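Local coordinates for protein haloacid dehalogenase-like hydrolase (Klebsiella pneumoniae subsp. pneumoniae, PDB 3PGV) that probably works as a magnesium-dependent phosphatase of the haloacid dehalogenase superfamily, and holds a calcium ion in this crystal structure, at residues 83-88 with 163-168; 101-106 with 188-193. All coordinates share one frame; numbering follows the deposited sequence.

Overall arrangement
Both contacts involve the cap, which is inserted into the sequence of the Rossmann-like core. Along the chain the order is 83-88, 101-106, 163-168, 188-193, so the two pairs of segments alternate. Contact 1 joins a core loop, between strands 80-83 and 88-90, to strand 163-169 of the cap sheet. It is buried. Contact 2 lies within the cap, where the start of helix 104-110 meets the start of edge strand 191-195. The centres are about 11 Å apart. Asn101, on the chain entering the cap, bonds to Arg88, and Leu102 makes a backbone hydrogen bond with Ile163. Contact 1 thus joins core to cap close to the calcium site, and contact 2 links two cap elements.

Contact 1: 83-88 with 163-168; sequences TSNGAR and ISKVFF
The guanidinium of Arg88 has Ser164 CB over one face, with Arg88 NH1 3.5 Å from that carbon. NH1 donates to Asn101 OD1 and more weakly to Ala87 O, while NH2 makes a long, weak ion pair with Glu127. The Asn85 and Lys165 side chains pass each other at a slant, with Asn85 ND2 3.9 Å from Lys165 NZ. Lys165 starts with chi1 at 70° and is then extended, which carries NZ toward the core. There NZ bonds to Gly62 O, and it forms a salt bridge with Glu202 of the neighbouring cap strand 200-205, while Asn85 OD1 is held by Asn236. Ser164 packs against Ser84, Ala87 and Arg88. Its chi1 of 54° swings OG toward Ser84. The OG atoms of Ser84 and Ser164 make a weak hydrogen bond of 3.3 Å, and Ser164 OG also bonds to Tyr125 O. Ala87 CB packs 3.7 Å from Ser164 CB. On the core side, Ala87 and Arg88 face Thr83 in a classic beta bulge. This is a core-to-cap interface beside the calcium site, which in this family probably marks the active site. Asn85 ND2 and Lys165 NZ, both donors, make no bond to each other. Both are directed to Glu202 OE1, weakly from ND2, and this carboxylate probably offsets the lysine charge in this buried place.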
loop_
_atom_site.group_PDB
_atom_site.type_symbol
_atom_site.label_atom_id
_atom_site.label_comp_id
_atom_site.label_asym_id
_atom_site.label_seq_id
_atom_site.Cartn_x
_atom_site.Cartn_y
_atom_site.Cartn_z
ATOM N N THR A 83 6.331 -0.090 1.266
ATOM C CA THR A 83 5.778 1.023 0.477
ATOM C C THR A 83 5.554 0.613 -0.986
ATOM O O THR A 83 5.905 -0.504 -1.369
ATOM C CB THR A 83 6.643 2.276 0.610
ATOM O OG1 THR A 83 7.957 2.001 0.110
ATOM C CG2 THR A 83 6.699 2.806 2.048
ATOM N N SER A 84 4.919 1.498 -1.786
ATOM C CA SER A 84 4.567 1.224 -3.196
ATOM C C SER A 84 3.909 -0.165 -3.365
ATOM O O SER A 84 4.201 -0.887 -4.324
ATOM C CB SER A 84 5.785 1.377 -4.109
ATOM O OG SER A 84 6.197 2.731 -4.208
ATOM N N ASN A 85 3.013 -0.526 -2.408
ATOM C CA ASN A 85 2.239 -1.777 -2.409
ATOM C C ASN A 85 3.106 -3.017 -2.453
ATOM O O ASN A 85 2.750 -3.987 -3.100
ATOM C CB ASN A 85 1.216 -1.785 -3.541
ATOM C CG ASN A 85 0.165 -0.738 -3.388
ATOM O OD1 ASN A 85 -0.534 -0.674 -2.382
ATOM N ND2 ASN A 85 -0.032 0.046 -4.419
ATOM N N GLY A 86 4.233 -2.987 -1.743
ATOM C CA GLY A 86 5.128 -4.139 -1.655
ATOM C C GLY A 86 6.305 -4.114 -2.606
ATOM O O GLY A 86 7.132 -5.017 -2.573
ATOM N N ALA A 87 6.400 -3.089 -3.468
ATOM C CA ALA A 87 7.529 -2.987 -4.402
ATOM C C ALA A 87 8.812 -2.609 -3.661
ATOM O O ALA A 87 9.903 -2.891 -4.142
ATOM C CB ALA A 87 7.223 -1.972 -5.489
ATOM N N ARG A 88 8.675 -2.011 -2.454
ATOM C CA ARG A 88 9.815 -1.608 -1.643
ATOM C C ARG A 88 9.635 -2.062 -0.194
ATOM O O ARG A 88 8.521 -2.039 0.334
ATOM C CB ARG A 88 9.982 -0.060 -1.664
ATOM C CG ARG A 88 10.281 0.560 -3.038
ATOM C CD ARG A 88 11.694 0.297 -3.481
ATOM N NE ARG A 88 12.073 1.106 -4.645
ATOM C CZ ARG A 88 11.836 0.752 -5.907
ATOM N NH1 ARG A 88 11.166 -0.365 -6.176
ATOM N NH2 ARG A 88 12.236 1.526 -6.905
ATOM N N ILE A 163 11.007 1.310 -11.889
ATOM C CA ILE A 163 9.584 1.646 -11.714
ATOM C C ILE A 163 8.930 0.771 -10.648
ATOM O O ILE A 163 8.646 -0.385 -10.905
ATOM C CB ILE A 163 8.818 1.581 -13.074
ATOM C CG1 ILE A 163 9.602 2.305 -14.230
ATOM C CG2 ILE A 163 7.380 2.089 -12.938
ATOM C CD1 ILE A 163 9.949 3.769 -13.969
ATOM N N SER A 164 8.690 1.329 -9.444
ATOM C CA SER A 164 8.028 0.579 -8.370
ATOM C C SER A 164 6.540 0.398 -8.674
ATOM O O SER A 164 5.973 -0.651 -8.377
ATOM C CB SER A 164 8.230 1.271 -7.023
ATOM O OG SER A 164 7.828 2.629 -7.075
ATOM N N LYS A 165 5.913 1.408 -9.293
ATOM C CA LYS A 165 4.520 1.319 -9.708
ATOM C C LYS A 165 4.111 2.406 -10.684
ATOM O O LYS A 165 4.720 3.468 -10.728
ATOM C CB LYS A 165 3.561 1.293 -8.498
ATOM C CG LYS A 165 3.453 2.596 -7.749
ATOM C CD LYS A 165 2.362 2.504 -6.697
ATOM C CE LYS A 165 2.046 3.836 -6.092
ATOM N NZ LYS A 165 0.969 3.741 -5.091
ATOM N N VAL A 166 3.082 2.116 -11.483
ATOM C CA VAL A 166 2.410 3.093 -12.325
ATOM C C VAL A 166 0.962 3.154 -11.843
ATOM O O VAL A 166 0.379 2.107 -11.537
ATOM C CB VAL A 166 2.491 2.726 -13.845
ATOM C CG1 VAL A 166 1.681 3.724 -14.697
ATOM C CG2 VAL A 166 3.939 2.655 -14.318
ATOM N N PHE A 167 0.410 4.357 -11.669
ATOM C CA PHE A 167 -0.982 4.479 -11.222
ATOM C C PHE A 167 -1.779 5.475 -12.024
ATOM O O PHE A 167 -1.275 6.526 -12.399
ATOM C CB PHE A 167 -1.082 4.733 -9.709
ATOM C CG PHE A 167 -0.323 5.934 -9.180
ATOM C CD1 PHE A 167 1.052 5.871 -8.975
ATOM C CD2 PHE A 167 -1.001 7.066 -8.744
ATOM C CE1 PHE A 167 1.742 6.954 -8.430
ATOM C CE2 PHE A 167 -0.313 8.138 -8.181
ATOM C CZ PHE A 167 1.055 8.074 -8.021
ATOM N N PHE A 168 -3.005 5.102 -12.357
ATOM C CA PHE A 168 -3.886 5.895 -13.192
ATOM C C PHE A 168 -4.945 6.550 -12.357
ATOM O O PHE A 168 -5.693 5.858 -11.656
ATOM C CB PHE A 168 -4.511 5.012 -14.287
ATOM C CG PHE A 168 -3.475 4.260 -15.097
ATOM C CD1 PHE A 168 -2.850 4.859 -16.187
ATOM C CD2 PHE A 168 -3.079 2.974 -14.731
ATOM C CE1 PHE A 168 -1.858 4.182 -16.903
ATOM C CE2 PHE A 168 -2.086 2.301 -15.445
ATOM C CZ PHE A 168 -1.487 2.905 -16.532
#

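Contact 2: 101-106 with 188-193; sequences NLDRDI and GDRVNV. With EDO (1,2-ethanediol), chain H.
Arg190 bends at chi3 (67°) and turns its guanidinium toward Asp103 and Asp105, while Asp105, with chi1 62°, folds its carboxylate back over its own backbone toward Arg190. The result is a salt-bridge network within the alpha/beta cap, where the first turn of helix 104-110 meets the start of edge strand 191-195. Asp105 and Arg190 meet end-on, from opposite directions and with their flat groups nearly coplanar. Arg190 NH2 donates to Asp105 OD1 at 2.8 Å and Arg190 NH1 to Asp105 OD2 at 2.9 Å. Both oxygens use syn lone pairs. Asp103 comes in at about a right angle to Arg190. Asp103 OD2 takes a nearly straight bond from Arg190 NH2, 2.8 Å long and in the guanidinium plane, through the anti lone pair. NH2 is thus shared by two carboxylates, which balance one guanidinium, and the three contacts fix its rotation. Ile106 CD1 sits over the centre of one guanidinium face, 3.5 Å from Arg190 CZ, so an apolar group backs the ionic one. Deeper in, Ile106 CG2 packs on Val191 CG1 at 3.6 Å, and Leu102 CD2 reaches the same methyl more loosely. Ile106 also touches Trp187 of helix 173-187, and Val191 touches Val203 of strand 200-205. Asp103 is the N-cap residue, but its side chain makes no capping bond. A 1,2-ethanediol, probably from the crystallisation liquor, donates to Asp103 OD1 from its O1. One water accepts from Asp103 N at 2.8 Å and donates to Arg190 O at 3.0 Å.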
loop_
_atom_site.group_PDB
_atom_site.type_symbol
_atom_site.label_atom_id
_atom_site.label_comp_id
_atom_site.label_asym_id
_atom_site.label_seq_id
_atom_site.Cartn_x
_atom_site.Cartn_y
_atom_site.Cartn_z
ATOM N N ASN A 101 10.736 -4.080 -9.036
ATOM C CA ASN A 101 10.188 -3.177 -10.033
ATOM C C ASN A 101 9.442 -3.874 -11.144
ATOM O O ASN A 101 9.551 -5.083 -11.306
ATOM C CB ASN A 101 11.316 -2.295 -10.608
ATOM C CG ASN A 101 11.968 -1.436 -9.580
ATOM O OD1 ASN A 101 11.307 -0.813 -8.753
ATOM N ND2 ASN A 101 13.278 -1.371 -9.616
ATOM N N LEU A 102 8.679 -3.098 -11.923
ATOM C CA LEU A 102 7.976 -3.586 -13.114
ATOM C C LEU A 102 8.976 -3.946 -14.201
ATOM O O LEU A 102 10.004 -3.254 -14.344
ATOM C CB LEU A 102 7.041 -2.488 -13.636
ATOM C CG LEU A 102 5.687 -2.396 -12.959
ATOM C CD1 LEU A 102 5.127 -0.974 -13.054
ATOM C CD2 LEU A 102 4.698 -3.418 -13.568
ATOM N N ASP A 103 8.668 -4.993 -15.013
ATOM C CA ASP A 103 9.510 -5.338 -16.169
ATOM C C ASP A 103 9.572 -4.142 -17.126
ATOM O O ASP A 103 8.568 -3.410 -17.279
ATOM C CB ASP A 103 8.974 -6.587 -16.892
ATOM C CG ASP A 103 9.236 -7.898 -16.160
ATOM O OD1 ASP A 103 9.867 -7.859 -15.069
ATOM O OD2 ASP A 103 8.850 -8.972 -16.699
ATOM N N ARG A 104 10.766 -3.884 -17.698
ATOM C CA ARG A 104 11.031 -2.706 -18.537
ATOM C C ARG A 104 10.004 -2.522 -19.666
ATOM O O ARG A 104 9.513 -1.417 -19.871
ATOM C CB ARG A 104 12.453 -2.766 -19.105
ATOM C CG ARG A 104 12.977 -1.428 -19.583
ATOM C CD ARG A 104 14.335 -1.568 -20.255
ATOM N NE ARG A 104 14.866 -0.271 -20.680
ATOM C CZ ARG A 104 14.534 0.329 -21.820
ATOM N NH1 ARG A 104 13.649 -0.235 -22.646
ATOM N NH2 ARG A 104 15.046 1.513 -22.124
ATOM N N ASP A 105 9.701 -3.597 -20.400
ATOM C CA ASP A 105 8.765 -3.538 -21.525
ATOM C C ASP A 105 7.364 -3.147 -21.060
ATOM O O ASP A 105 6.681 -2.394 -21.754
ATOM C CB ASP A 105 8.732 -4.883 -22.282
ATOM C CG ASP A 105 8.267 -6.049 -21.434
ATOM O OD1 ASP A 105 8.779 -6.201 -20.304
ATOM O OD2 ASP A 105 7.371 -6.787 -21.883
ATOM N N ILE A 106 6.945 -3.636 -19.862
ATOM C CA ILE A 106 5.625 -3.340 -19.310
ATOM C C ILE A 106 5.561 -1.882 -18.834
ATOM O O ILE A 106 4.611 -1.164 -19.163
ATOM C CB ILE A 106 5.236 -4.344 -18.190
ATOM C CG1 ILE A 106 5.279 -5.803 -18.706
ATOM C CG2 ILE A 106 3.854 -3.993 -17.580
ATOM C CD1 ILE A 106 4.783 -6.834 -17.704
ATOM N N GLY A 188 -1.411 -10.602 -17.664
ATOM C CA GLY A 188 -1.615 -11.739 -16.765
ATOM C C GLY A 188 -0.746 -11.707 -15.521
ATOM O O GLY A 188 -0.686 -10.685 -14.821
ATOM N N ASP A 189 -0.026 -12.825 -15.265
ATOM C CA ASP A 189 0.899 -13.009 -14.124
ATOM C C ASP A 189 1.980 -11.925 -14.024
ATOM O O ASP A 189 2.582 -11.771 -12.962
ATOM C CB ASP A 189 1.598 -14.386 -14.229
ATOM C CG ASP A 189 0.719 -15.558 -13.880
ATOM O OD1 ASP A 189 -0.459 -15.330 -13.510
ATOM O OD2 ASP A 189 1.214 -16.710 -13.943
ATOM N N ARG A 190 2.328 -11.283 -15.160
ATOM C CA ARG A 190 3.427 -10.312 -15.216
ATOM C C ARG A 190 3.125 -8.990 -14.478
ATOM O O ARG A 190 4.047 -8.203 -14.226
ATOM C CB ARG A 190 3.835 -10.037 -16.663
ATOM C CG ARG A 190 4.326 -11.258 -17.404
ATOM C CD ARG A 190 4.921 -10.875 -18.741
ATOM N NE ARG A 190 6.149 -10.096 -18.575
ATOM C CZ ARG A 190 6.601 -9.225 -19.467
ATOM N NH1 ARG A 190 5.911 -8.978 -20.570
ATOM N NH2 ARG A 190 7.709 -8.549 -19.236
ATOM N N VAL A 191 1.850 -8.743 -14.143
ATOM C CA VAL A 191 1.451 -7.524 -13.423
ATOM C C VAL A 191 0.551 -7.854 -12.244
ATOM O O VAL A 191 -0.137 -8.880 -12.247
ATOM C CB VAL A 191 0.761 -6.453 -14.359
ATOM C CG1 VAL A 191 1.737 -5.889 -15.382
ATOM C CG2 VAL A 191 -0.495 -7.025 -15.043
ATOM N N ASN A 192 0.523 -6.966 -11.259
ATOM C CA ASN A 192 -0.476 -6.965 -10.229
ATOM C C ASN A 192 -1.249 -5.653 -10.360
ATOM O O ASN A 192 -0.687 -4.569 -10.111
ATOM C CB ASN A 192 0.135 -7.085 -8.834
ATOM C CG ASN A 192 -0.900 -6.873 -7.719
ATOM O OD1 ASN A 192 -2.115 -7.087 -7.900
ATOM N ND2 ASN A 192 -0.449 -6.416 -6.566
ATOM N N VAL A 193 -2.492 -5.734 -10.863
ATOM C CA VAL A 193 -3.337 -4.563 -11.023
ATOM C C VAL A 193 -4.282 -4.455 -9.829
ATOM O O VAL A 193 -5.020 -5.396 -9.539
ATOM C CB VAL A 193 -4.102 -4.595 -12.380
ATOM C CG1 VAL A 193 -4.968 -3.351 -12.553
ATOM C CG2 VAL A 193 -3.133 -4.738 -13.546
HETATM C C1 EDO H . 7.171 -10.259 -13.180
HETATM O O1 EDO H . 7.934 -9.113 -12.790
HETATM C C2 EDO H . 7.770 -10.891 -14.444
HETATM O O2 EDO H . 9.102 -11.390 -14.193
HETATM O O HOH W 1 6.714 -6.890 -14.319
#